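Local atomic coordinates of guanine deaminase (Escherichia coli, PDB entry 6OHB), a protein that catalyses the zinc-dependent hydrolytic deamination of guanine to xanthine and ammonia, a step of purine degradation. Residues 15-20 and 378-382; 75-79 and 360-364; 127-131 and 159-163; 395-399 and 419-424. All blocks are in the same frame, centred on the assembly; numbering follows the deposited sequence.

Interaction 1. Residues 15-20 and 378-382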
loop_
_atom_site.group_PDB
_atom_site.type_symbol
_atom_site.label_atom_id
_atom_site.label_comp_id
_atom_site.label_asym_id
_atom_site.label_seq_id
_atom_site.Cartn_x
_atom_site.Cartn_y
_atom_site.Cartn_z
ATOM N N PHE A 15 20.057 -17.194 3.001
ATOM C CA PHE A 15 19.824 -17.006 1.574
ATOM C C PHE A 15 18.525 -17.683 1.180
ATOM O O PHE A 15 18.154 -18.721 1.740
ATOM C CB PHE A 15 20.955 -17.606 0.712
ATOM C CG PHE A 15 22.277 -16.919 0.858
ATOM C CD1 PHE A 15 23.122 -17.217 1.919
ATOM C CD2 PHE A 15 22.674 -15.974 -0.066
ATOM C CE1 PHE A 15 24.336 -16.575 2.048
ATOM C CE2 PHE A 15 23.884 -15.329 0.059
ATOM C CZ PHE A 15 24.716 -15.626 1.113
ATOM N N ILE A 16 17.850 -17.112 0.187
ATOM C CA ILE A 16 16.702 -17.786 -0.413
ATOM C C ILE A 16 16.661 -17.476 -1.904
ATOM O O ILE A 16 16.844 -16.324 -2.310
ATOM C CB ILE A 16 15.384 -17.393 0.287
ATOM C CG1 ILE A 16 14.174 -17.942 -0.470
ATOM C CG2 ILE A 16 15.291 -15.891 0.456
ATOM C CD1 ILE A 16 12.936 -18.062 0.393
ATOM N N ASP A 17 16.453 -18.509 -2.721
ATOM C CA ASP A 17 16.303 -18.322 -4.161
ATOM C C ASP A 17 15.486 -19.476 -4.733
ATOM O O ASP A 17 15.193 -20.455 -4.044
ATOM C CB ASP A 17 17.667 -18.178 -4.867
ATOM C CG ASP A 17 18.540 -19.441 -4.777
ATOM O OD1 ASP A 17 18.346 -20.283 -3.868
ATOM O OD2 ASP A 17 19.446 -19.584 -5.627
ATOM N N VAL A 18 15.075 -19.330 -5.991
ATOM C CA VAL A 18 14.380 -20.388 -6.721
ATOM C C VAL A 18 15.360 -20.964 -7.734
ATOM O O VAL A 18 15.890 -20.229 -8.575
ATOM C CB VAL A 18 13.114 -19.863 -7.416
ATOM C CG1 VAL A 18 12.396 -20.996 -8.139
ATOM C CG2 VAL A 18 12.191 -19.167 -6.414
ATOM N N THR A 19 15.595 -22.278 -7.670
ATOM C CA THR A 19 16.729 -22.857 -8.388
ATOM C C THR A 19 16.446 -23.160 -9.854
ATOM O O THR A 19 17.384 -23.501 -10.581
ATOM C CB THR A 19 17.215 -24.129 -7.687
ATOM O OG1 THR A 19 16.159 -25.100 -7.630
ATOM C CG2 THR A 19 17.681 -23.795 -6.275
ATOM N N ARG A 20 15.206 -23.028 -10.317
ATOM C CA ARG A 20 14.915 -23.271 -11.723
ATOM C C ARG A 20 13.567 -22.657 -12.060
ATOM O O ARG A 20 12.736 -22.418 -11.180
ATOM C CB ARG A 20 14.911 -24.767 -12.056
ATOM C CG ARG A 20 13.715 -25.496 -11.486
ATOM C CD ARG A 20 13.765 -26.991 -11.727
ATOM N NE ARG A 20 12.483 -27.592 -11.376
ATOM C CZ ARG A 20 12.163 -27.994 -10.150
ATOM N NH1 ARG A 20 13.038 -27.871 -9.159
ATOM N NH2 ARG A 20 10.967 -28.520 -9.914
ATOM N N GLY A 378 18.827 -14.043 -11.416
ATOM C CA GLY A 378 17.592 -14.547 -10.844
ATOM C C GLY A 378 17.765 -15.502 -9.686
ATOM O O GLY A 378 16.806 -15.714 -8.929
ATOM N N ASN A 379 18.936 -16.110 -9.527
ATOM C CA ASN A 379 19.190 -16.972 -8.380
ATOM C C ASN A 379 20.698 -17.036 -8.154
ATOM O O ASN A 379 21.470 -16.297 -8.773
ATOM C CB ASN A 379 18.552 -18.354 -8.574
ATOM C CG ASN A 379 18.886 -18.981 -9.918
ATOM O OD1 ASN A 379 19.914 -18.680 -10.525
ATOM N ND2 ASN A 379 18.010 -19.860 -10.390
ATOM N N PHE A 380 21.116 -17.910 -7.239
ATOM C CA PHE A 380 22.510 -18.010 -6.831
ATOM C C PHE A 380 23.213 -19.218 -7.448
ATOM O O PHE A 380 24.124 -19.784 -6.835
ATOM C CB PHE A 380 22.610 -18.046 -5.306
ATOM C CG PHE A 380 22.078 -16.809 -4.639
ATOM C CD1 PHE A 380 22.746 -15.598 -4.755
ATOM C CD2 PHE A 380 20.902 -16.851 -3.909
ATOM C CE1 PHE A 380 22.256 -14.456 -4.144
ATOM C CE2 PHE A 380 20.403 -15.715 -3.302
ATOM C CZ PHE A 380 21.079 -14.518 -3.418
ATOM N N LEU A 381 22.805 -19.625 -8.648
ATOM C CA LEU A 381 23.484 -20.717 -9.333
ATOM C C LEU A 381 24.880 -20.271 -9.769
ATOM O O LEU A 381 25.052 -19.134 -10.228
ATOM C CB LEU A 381 22.689 -21.172 -10.556
ATOM C CG LEU A 381 21.332 -21.845 -10.351
ATOM C CD1 LEU A 381 20.672 -22.088 -11.702
ATOM C CD2 LEU A 381 21.472 -23.147 -9.575
ATOM N N PRO A 382 25.894 -21.127 -9.618
ATOM C CA PRO A 382 27.241 -20.780 -10.093
ATOM C C PRO A 382 27.218 -20.303 -11.541
ATOM O O PRO A 382 26.480 -20.828 -12.378
ATOM C CB PRO A 382 28.019 -22.092 -9.943
ATOM C CG PRO A 382 27.325 -22.809 -8.818
ATOM C CD PRO A 382 25.861 -22.424 -8.917
HETATM O O HOH W 1 15.052 -16.581 -7.146
#
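Asp17 accepts the backbone N-H of Phe380 on OD2, with 2.9 Å between Phe380 N and Asp17 OD2 and an N-H...O angle of 165°. The donor comes in on the anti side of that oxygen, tilted slightly out of the carboxylate plane. The same OD2 is salt-bridged to Arg33 of strand 32-35, so one atom ties the loop 378-382 to two strands. Replacing Asp17 by an alanine is likely to leave the Phe380 N-H without its acceptor and the Arg33 charge without this mate. A second direct bond joins Asn379 ND2 to Val18 O at 2.8 Å, and that carbonyl oxygen lies in the amide plane. Asn379 CG sits between its own backbone N and carbonyl carbon (chi1 50°), which turns the amide toward the Val18 carbonyl, while OD1 is taken by Lys384. A water accepts from Val18 N at 3.0 Å and donates to Gly378 O at 2.6 Å.

Farther out, Phe15 directs its CD2 edge over one face of Phe380; with ring centroids 5.4 Å apart and planes at 86°, this is a T-shaped pair, and Phe50 meets both rings. Ile16 O lies at the Phe380 edge, 3.7 Å from CE2. An early strand is thus joined to a late loop, as expected of the small beta domain that both chain ends build beside the barrel in amidohydrolases of this family.

Interaction 2. Residues 75-79 and 360-364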
loop_
_atom_site.group_PDB
_atom_site.type_symbol
_atom_site.label_atom_id
_atom_site.label_comp_id
_atom_site.label_asym_id
_atom_site.label_seq_id
_atom_site.Cartn_x
_atom_site.Cartn_y
_atom_site.Cartn_z
ATOM N N VAL A 75 18.578 -12.186 -0.933
ATOM C CA VAL A 75 17.739 -12.613 -2.049
ATOM C C VAL A 75 18.373 -12.116 -3.338
ATOM O O VAL A 75 19.182 -11.175 -3.327
ATOM C CB VAL A 75 16.293 -12.080 -1.904
ATOM C CG1 VAL A 75 15.705 -12.530 -0.590
ATOM C CG2 VAL A 75 16.274 -10.557 -1.995
ATOM N N PRO A 76 18.051 -12.738 -4.469
ATOM C CA PRO A 76 18.513 -12.189 -5.747
ATOM C C PRO A 76 17.879 -10.829 -5.994
ATOM O O PRO A 76 16.788 -10.534 -5.503
ATOM C CB PRO A 76 18.044 -13.226 -6.776
ATOM C CG PRO A 76 17.769 -14.464 -5.986
ATOM C CD PRO A 76 17.311 -13.999 -4.644
ATOM N N GLY A 77 18.585 -9.993 -6.754
ATOM C CA GLY A 77 18.082 -8.659 -7.039
ATOM C C GLY A 77 16.723 -8.708 -7.714
ATOM O O GLY A 77 16.437 -9.596 -8.522
ATOM N N PHE A 78 15.858 -7.767 -7.344
ATOM C CA PHE A 78 14.525 -7.720 -7.929
ATOM C C PHE A 78 14.566 -7.240 -9.377
ATOM O O PHE A 78 15.419 -6.433 -9.773
ATOM C CB PHE A 78 13.604 -6.824 -7.098
ATOM C CG PHE A 78 13.459 -7.275 -5.674
ATOM C CD1 PHE A 78 13.203 -8.606 -5.379
ATOM C CD2 PHE A 78 13.601 -6.377 -4.629
ATOM C CE1 PHE A 78 13.079 -9.032 -4.072
ATOM C CE2 PHE A 78 13.478 -6.798 -3.315
ATOM C CZ PHE A 78 13.217 -8.130 -3.039
ATOM N N VAL A 79 13.587 -7.718 -10.149
ATOM C CA VAL A 79 13.484 -7.477 -11.583
ATOM C C VAL A 79 12.178 -6.728 -11.834
ATOM O O VAL A 79 11.086 -7.287 -11.653
ATOM C CB VAL A 79 13.528 -8.784 -12.383
ATOM C CG1 VAL A 79 13.413 -8.493 -13.872
ATOM C CG2 VAL A 79 14.814 -9.559 -12.069
ATOM N N PHE A 360 7.444 -14.244 -4.522
ATOM C CA PHE A 360 8.902 -14.198 -4.534
ATOM C C PHE A 360 9.449 -14.633 -5.891
ATOM O O PHE A 360 10.394 -14.033 -6.414
ATOM C CB PHE A 360 9.454 -15.074 -3.407
ATOM C CG PHE A 360 10.956 -15.138 -3.358
ATOM C CD1 PHE A 360 11.687 -14.117 -2.774
ATOM C CD2 PHE A 360 11.635 -16.231 -3.876
ATOM C CE1 PHE A 360 13.074 -14.175 -2.720
ATOM C CE2 PHE A 360 13.021 -16.296 -3.826
ATOM C CZ PHE A 360 13.740 -15.264 -3.246
ATOM N N TYR A 361 8.843 -15.659 -6.490
ATOM C CA TYR A 361 9.288 -16.133 -7.794
ATOM C C TYR A 361 9.121 -15.059 -8.859
ATOM O O TYR A 361 10.053 -14.770 -9.620
ATOM C CB TYR A 361 8.507 -17.392 -8.167
ATOM C CG TYR A 361 8.823 -17.944 -9.530
ATOM C CD1 TYR A 361 9.985 -18.680 -9.754
ATOM C CD2 TYR A 361 7.954 -17.747 -10.595
ATOM C CE1 TYR A 361 10.273 -19.195 -11.004
ATOM C CE2 TYR A 361 8.231 -18.256 -11.846
ATOM C CZ TYR A 361 9.393 -18.980 -12.048
ATOM O OH TYR A 361 9.671 -19.490 -13.295
ATOM N N LEU A 362 7.940 -14.440 -8.918
ATOM C CA LEU A 362 7.709 -13.402 -9.916
ATOM C C LEU A 362 8.625 -12.207 -9.697
ATOM O O LEU A 362 8.989 -11.522 -10.658
ATOM C CB LEU A 362 6.245 -12.964 -9.891
ATOM C CG LEU A 362 5.231 -13.996 -10.386
ATOM C CD1 LEU A 362 3.808 -13.508 -10.149
ATOM C CD2 LEU A 362 5.457 -14.296 -11.854
ATOM N N ALA A 363 9.021 -11.951 -8.444
ATOM C CA ALA A 363 9.901 -10.819 -8.173
ATOM C C ALA A 363 11.335 -11.078 -8.622
ATOM O O ALA A 363 12.066 -10.127 -8.920
ATOM C CB ALA A 363 9.870 -10.471 -6.685
ATOM N N THR A 364 11.759 -12.341 -8.699
ATOM C CA THR A 364 13.159 -12.618 -9.013
ATOM C C THR A 364 13.303 -13.417 -10.302
ATOM O O THR A 364 13.370 -12.833 -11.389
ATOM C CB THR A 364 13.838 -13.368 -7.864
ATOM O OG1 THR A 364 13.142 -14.597 -7.611
ATOM C CG2 THR A 364 13.839 -12.523 -6.600
HETATM O O HOH W 2 9.228 -9.279 -12.085
#
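Val75 meets the edge of the Phe360 ring, its CG1 3.8 Å from Phe360 CE1, and Pro76 CD approaches the same ring obliquely, 4.0 Å from Phe360 CZ. Over one face of that ring, offset toward the rim, lies Thr364 OG1. The Phe78 ring is also touched at its edge, where Ala363 O and Thr364 CG2 lie near its plane, and its CD1 packs on Ala363 CB at 4.0 Å. The segment 75-79 belongs to strand 73-84, the first strand of the TIM barrel, which further on carries the zinc ligands His82 and His84; helix 356-363 comes after the last barrel strand, 321-324, and helix 336-349.

Phe360 reaches the strand because CG stands anti to the backbone N (chi1 178°), so that the ring extends from the helix to the side where Val75 and Pro76 lie. The backbone partners mark the passage of the strand from one domain to the other: Val75 bonds to Val389 of the beta domain, whereas Phe78 bonds to Gly134 and Thr136 at the start of the next barrel strand. The methyl CG2 of Thr364 lies between the Pro76 carbonyl and the Phe78 edge, 3.7 Å from Pro76 O.

Beyond the rings the contact becomes polar. A water donates to both Val79 O and Leu362 O, and Val79 N bonds to Ala363 O at 3.1 Å, the donor lying almost in line with the carbonyl bond (C=O...N angle 169°).

Interaction 3. Residues 127-131 and 159-163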
loop_
_atom_site.group_PDB
_atom_site.type_symbol
_atom_site.label_atom_id
_atom_site.label_comp_id
_atom_site.label_asym_id
_atom_site.label_seq_id
_atom_site.Cartn_x
_atom_site.Cartn_y
_atom_site.Cartn_z
ATOM N N ILE A 127 18.337 5.948 -10.800
ATOM C CA ILE A 127 19.192 4.817 -10.438
ATOM C C ILE A 127 19.250 4.655 -8.923
ATOM O O ILE A 127 19.218 3.529 -8.401
ATOM C CB ILE A 127 20.600 4.982 -11.046
ATOM C CG1 ILE A 127 20.536 4.990 -12.574
ATOM C CG2 ILE A 127 21.529 3.863 -10.570
ATOM C CD1 ILE A 127 20.235 3.646 -13.186
ATOM N N LYS A 128 19.320 5.775 -8.188
ATOM C CA LYS A 128 19.371 5.698 -6.728
ATOM C C LYS A 128 18.105 5.066 -6.165
ATOM O O LYS A 128 18.169 4.242 -5.240
ATOM C CB LYS A 128 19.549 7.098 -6.131
ATOM C CG LYS A 128 20.859 7.380 -5.393
ATOM C CD LYS A 128 22.087 6.981 -6.192
ATOM C CE LYS A 128 23.369 7.315 -5.432
ATOM N NZ LYS A 128 23.561 8.790 -5.285
ATOM N N GLN A 129 16.947 5.425 -6.727
ATOM C CA GLN A 129 15.692 4.836 -6.270
ATOM C C GLN A 129 15.647 3.344 -6.562
ATOM O O GLN A 129 15.185 2.558 -5.728
ATOM C CB GLN A 129 14.499 5.551 -6.902
ATOM C CG GLN A 129 14.402 7.022 -6.541
ATOM C CD GLN A 129 14.643 7.284 -5.067
ATOM O OE1 GLN A 129 13.855 6.883 -4.219
ATOM N NE2 GLN A 129 15.745 7.959 -4.757
ATOM N N LEU A 130 16.086 2.939 -7.757
ATOM C CA LEU A 130 16.172 1.513 -8.065
ATOM C C LEU A 130 17.012 0.776 -7.024
ATOM O O LEU A 130 16.583 -0.241 -6.466
ATOM C CB LEU A 130 16.752 1.306 -9.463
ATOM C CG LEU A 130 15.890 1.751 -10.643
ATOM C CD1 LEU A 130 16.603 1.441 -11.951
ATOM C CD2 LEU A 130 14.517 1.087 -10.589
ATOM N N LEU A 131 18.224 1.273 -6.762
ATOM C CA LEU A 131 19.131 0.574 -5.854
ATOM C C LEU A 131 18.556 0.488 -4.442
ATOM O O LEU A 131 18.538 -0.592 -3.834
ATOM C CB LEU A 131 20.498 1.258 -5.845
ATOM C CG LEU A 131 21.246 1.186 -7.176
ATOM C CD1 LEU A 131 22.611 1.845 -7.057
ATOM C CD2 LEU A 131 21.377 -0.265 -7.630
ATOM N N ILE A 159 27.773 1.941 -12.930
ATOM C CA ILE A 159 27.829 0.877 -11.934
ATOM C C ILE A 159 27.742 -0.501 -12.574
ATOM O O ILE A 159 27.565 -1.499 -11.867
ATOM C CB ILE A 159 26.728 1.047 -10.875
ATOM C CG1 ILE A 159 25.346 0.927 -11.527
ATOM C CG2 ILE A 159 26.878 2.377 -10.151
ATOM C CD1 ILE A 159 24.225 0.663 -10.546
ATOM N N ASN A 160 27.869 -0.579 -13.899
ATOM C CA ASN A 160 27.757 -1.828 -14.653
ATOM C C ASN A 160 26.464 -2.576 -14.316
ATOM O O ASN A 160 26.445 -3.792 -14.099
ATOM C CB ASN A 160 28.980 -2.716 -14.430
ATOM C CG ASN A 160 29.071 -3.835 -15.450
ATOM O OD1 ASN A 160 28.488 -3.753 -16.535
ATOM N ND2 ASN A 160 29.788 -4.893 -15.100
ATOM N N MET A 161 25.366 -1.833 -14.313
ATOM C CA MET A 161 24.045 -2.394 -14.087
ATOM C C MET A 161 23.551 -3.088 -15.352
ATOM O O MET A 161 23.861 -2.668 -16.472
ATOM C CB MET A 161 23.081 -1.275 -13.686
ATOM C CG MET A 161 21.668 -1.699 -13.348
ATOM S SD MET A 161 20.684 -0.256 -12.859
ATOM C CE MET A 161 20.174 -0.721 -11.211
ATOM N N ARG A 162 22.802 -4.179 -15.176
ATOM C CA ARG A 162 22.093 -4.801 -16.292
ATOM C C ARG A 162 20.708 -4.174 -16.393
ATOM O O ARG A 162 19.845 -4.409 -15.541
ATOM C CB ARG A 162 21.988 -6.317 -16.137
ATOM C CG ARG A 162 21.391 -6.980 -17.380
ATOM C CD ARG A 162 21.598 -8.490 -17.405
ATOM N NE ARG A 162 22.994 -8.877 -17.621
ATOM C CZ ARG A 162 23.569 -9.006 -18.815
ATOM N NH1 ARG A 162 22.879 -8.773 -19.924
ATOM N NH2 ARG A 162 24.843 -9.373 -18.904
ATOM N N MET A 163 20.496 -3.387 -17.443
ATOM C CA MET A 163 19.260 -2.650 -17.637
ATOM C C MET A 163 18.875 -2.692 -19.109
ATOM O O MET A 163 19.729 -2.546 -19.987
ATOM C CB MET A 163 19.414 -1.191 -17.177
ATOM C CG MET A 163 18.351 -0.245 -17.715
ATOM S SD MET A 163 18.628 1.465 -17.229
ATOM C CE MET A 163 18.453 1.345 -15.449
#
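Ile127 and Met161 run antiparallel alongside one another, so that Ile127 CD1 comes to rest beside the sulfur, 3.9 Å from Met161 SD. The same methyl meets Met163 CE at 3.7 Å, here with the two side chains crossing at a slant. Leu130 crosses Met163 at about a right angle and touches its CE with CD1 at 4.0 Å. On the other flank Leu131 and Ile159 meet tip to tip, CD1 to CD1 at 4.0 Å, while Leu131 CD2 lies 3.8 Å from Met161 CE, again alongside and head to tail. Both methionines leave the backbone with CG anti to N (chi1 -177° for Met161), run straight through chi2 and bend only at the sulfur, which lays their methyls against helix 116-132.

Asn160, at positive phi, ends helix 146-158 in a Schellman motif and starts the turn toward barrel strand 164-169; in the outer layer of the TIM barrel, the contact joins the last turns of helix 116-132 to the loop between that helix and strand. Asn160 and Arg162 turn their polar ends to other partners, among them Asp431 and Glu385. Every atom pair across the interface is carbon with carbon or carbon with sulfur, which implies cohesion by dispersion and close apolar packing, with no polar bond to set the geometry.

Interaction 4. Residues 395-399 and 419-424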
loop_
_atom_site.group_PDB
_atom_site.type_symbol
_atom_site.label_atom_id
_atom_site.label_comp_id
_atom_site.label_asym_id
_atom_site.label_seq_id
_atom_site.Cartn_x
_atom_site.Cartn_y
_atom_site.Cartn_z
ATOM N N ALA A 395 12.755 -4.898 10.053
ATOM C CA ALA A 395 13.277 -3.535 10.029
ATOM C C ALA A 395 12.449 -2.546 10.847
ATOM O O ALA A 395 12.963 -1.481 11.198
ATOM C CB ALA A 395 13.367 -3.049 8.580
ATOM N N THR A 396 11.214 -2.880 11.201
ATOM C CA THR A 396 10.374 -2.023 12.024
ATOM C C THR A 396 9.801 -2.859 13.155
ATOM O O THR A 396 9.704 -4.083 13.029
ATOM C CB THR A 396 9.217 -1.392 11.228
ATOM O OG1 THR A 396 8.238 -2.397 10.935
ATOM C CG2 THR A 396 9.708 -0.768 9.931
ATOM N N PRO A 397 9.468 -2.237 14.291
ATOM C CA PRO A 397 8.938 -3.020 15.426
ATOM C C PRO A 397 7.770 -3.924 15.051
ATOM O O PRO A 397 7.718 -5.076 15.498
ATOM C CB PRO A 397 8.528 -1.930 16.428
ATOM C CG PRO A 397 9.471 -0.802 16.134
ATOM C CD PRO A 397 9.674 -0.818 14.642
ATOM N N LEU A 398 6.831 -3.434 14.236
ATOM C CA LEU A 398 5.713 -4.274 13.811
ATOM C C LEU A 398 6.194 -5.433 12.948
ATOM O O LEU A 398 5.694 -6.559 13.077
ATOM C CB LEU A 398 4.683 -3.438 13.057
ATOM C CG LEU A 398 3.413 -4.156 12.589
ATOM C CD1 LEU A 398 2.602 -4.639 13.777
ATOM C CD2 LEU A 398 2.577 -3.233 11.715
ATOM N N GLN A 399 7.147 -5.171 12.049
ATOM C CA GLN A 399 7.717 -6.251 11.251
ATOM C C GLN A 399 8.396 -7.273 12.142
ATOM O O GLN A 399 8.251 -8.479 11.932
ATOM C CB GLN A 399 8.717 -5.706 10.233
ATOM C CG GLN A 399 8.154 -5.512 8.843
ATOM C CD GLN A 399 9.154 -4.860 7.904
ATOM O OE1 GLN A 399 9.462 -3.674 8.034
ATOM N NE2 GLN A 399 9.673 -5.638 6.952
ATOM N N LEU A 419 4.395 -5.858 4.748
ATOM C CA LEU A 419 4.881 -4.777 5.594
ATOM C C LEU A 419 6.173 -4.157 5.100
ATOM O O LEU A 419 6.634 -3.173 5.688
ATOM C CB LEU A 419 5.091 -5.282 7.024
ATOM C CG LEU A 419 3.956 -5.113 8.026
ATOM C CD1 LEU A 419 2.612 -5.428 7.385
ATOM C CD2 LEU A 419 4.222 -6.024 9.210
ATOM N N GLY A 420 6.767 -4.694 4.040
ATOM C CA GLY A 420 8.090 -4.272 3.622
ATOM C C GLY A 420 8.043 -3.032 2.746
ATOM O O GLY A 420 7.140 -2.860 1.932
ATOM N N ASP A 421 9.040 -2.176 2.927
ATOM C CA ASP A 421 9.264 -1.027 2.061
ATOM C C ASP A 421 10.773 -0.872 1.909
ATOM O O ASP A 421 11.542 -1.807 2.159
ATOM C CB ASP A 421 8.556 0.221 2.628
ATOM C CG ASP A 421 8.888 0.482 4.095
ATOM O OD1 ASP A 421 10.085 0.507 4.455
ATOM O OD2 ASP A 421 7.946 0.673 4.893
ATOM N N ASP A 422 11.220 0.322 1.514
ATOM C CA ASP A 422 12.648 0.549 1.307
ATOM C C ASP A 422 13.467 0.346 2.581
ATOM O O ASP A 422 14.671 0.077 2.490
ATOM C CB ASP A 422 12.890 1.941 0.713
ATOM C CG ASP A 422 12.156 3.040 1.456
ATOM O OD1 ASP A 422 10.905 3.037 1.453
ATOM O OD2 ASP A 422 12.834 3.920 2.023
ATOM N N ARG A 423 12.857 0.483 3.762
ATOM C CA ARG A 423 13.579 0.205 5.001
ATOM C C ARG A 423 14.004 -1.261 5.108
ATOM O O ARG A 423 14.925 -1.574 5.874
ATOM C CB ARG A 423 12.717 0.571 6.208
ATOM C CG ARG A 423 12.661 2.059 6.516
ATOM C CD ARG A 423 11.624 2.355 7.593
ATOM N NE ARG A 423 10.252 2.157 7.128
ATOM C CZ ARG A 423 9.169 2.433 7.853
ATOM N NH1 ARG A 423 9.295 2.915 9.082
ATOM N NH2 ARG A 423 7.961 2.226 7.349
ATOM N N SER A 424 13.336 -2.167 4.384
ATOM C CA SER A 424 13.739 -3.570 4.355
ATOM C C SER A 424 15.023 -3.795 3.570
ATOM O O SER A 424 15.649 -4.848 3.726
ATOM C CB SER A 424 12.636 -4.437 3.743
ATOM O OG SER A 424 11.521 -4.555 4.604
#
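Arg423, whose guanidinium has Thr396 CG2 over one face, grips OD1 of Asp421 twice: its backbone N comes to the anti lone pair at 2.9 Å, closing an Asx turn, and its NE comes to the syn side. NH2 of Arg423 holds the other oxygen, Asp421 OD2, at 2.9 Å, so the salt bridge is side-on and two-pronged and fixes the rotation of the guanidinium. NH1 is salt-bridged to Asp422 of the second subunit, and the Arg423 side chains of both subunits touch. Thr396 CG2 stands 3.8 Å from Arg423 NH1.

The segments lie where helix 397-404 begins and helix 409-419 ends, a helical excursion between strands 388-391 and 425-430 that reaches the dimer interface. Thr396 is the N-cap of the first helix, its OG1 accepting from Gln399 N at 3.2 Å.

Gln399 lies antiparallel alongside Leu419, CG to Leu419 CB 3.6 Å, and its chain, extended beyond CG (chi2 175°), carries NE2 to Ser424 OG at 3.2 Å. That bond is straight, 169° at the hydrogen, with the hydroxyl oxygen in the amide plane. An alanine in place of Gln399 is likely to leave Ser424 OG without this donor and to open a gap beside Leu419 CB. Leu398 crosses Leu419 at about a right angle, CG to Leu419 CD2 3.9 Å, and Thr332 of the second subunit packs on both leucines.

How the interactions relate
Interactions 1 and 2 are continuous: their centres are 10 Å apart, and Ile16 O lies 3.3 Å from Pro76 CD, while Ile16 CG2 is 3.5 Å from Val75 CG1. Together they follow the neighbouring strands 14-18 and 73-84 from the beta domain into the barrel. Interaction 3 lies in the outer layer of the barrel, its centre about 15 Å from that of interaction 2; the Leu130 side chain is about 13 Å from the zinc, and that of Met163 about 7 Å from that of Tyr85, a probable substrate-binding residue. Interaction 4 is later in the chain, away from the active site, with nearest atoms about 7 Å from interactions 2 and 3, and it alone forms salt bridges to the second subunit.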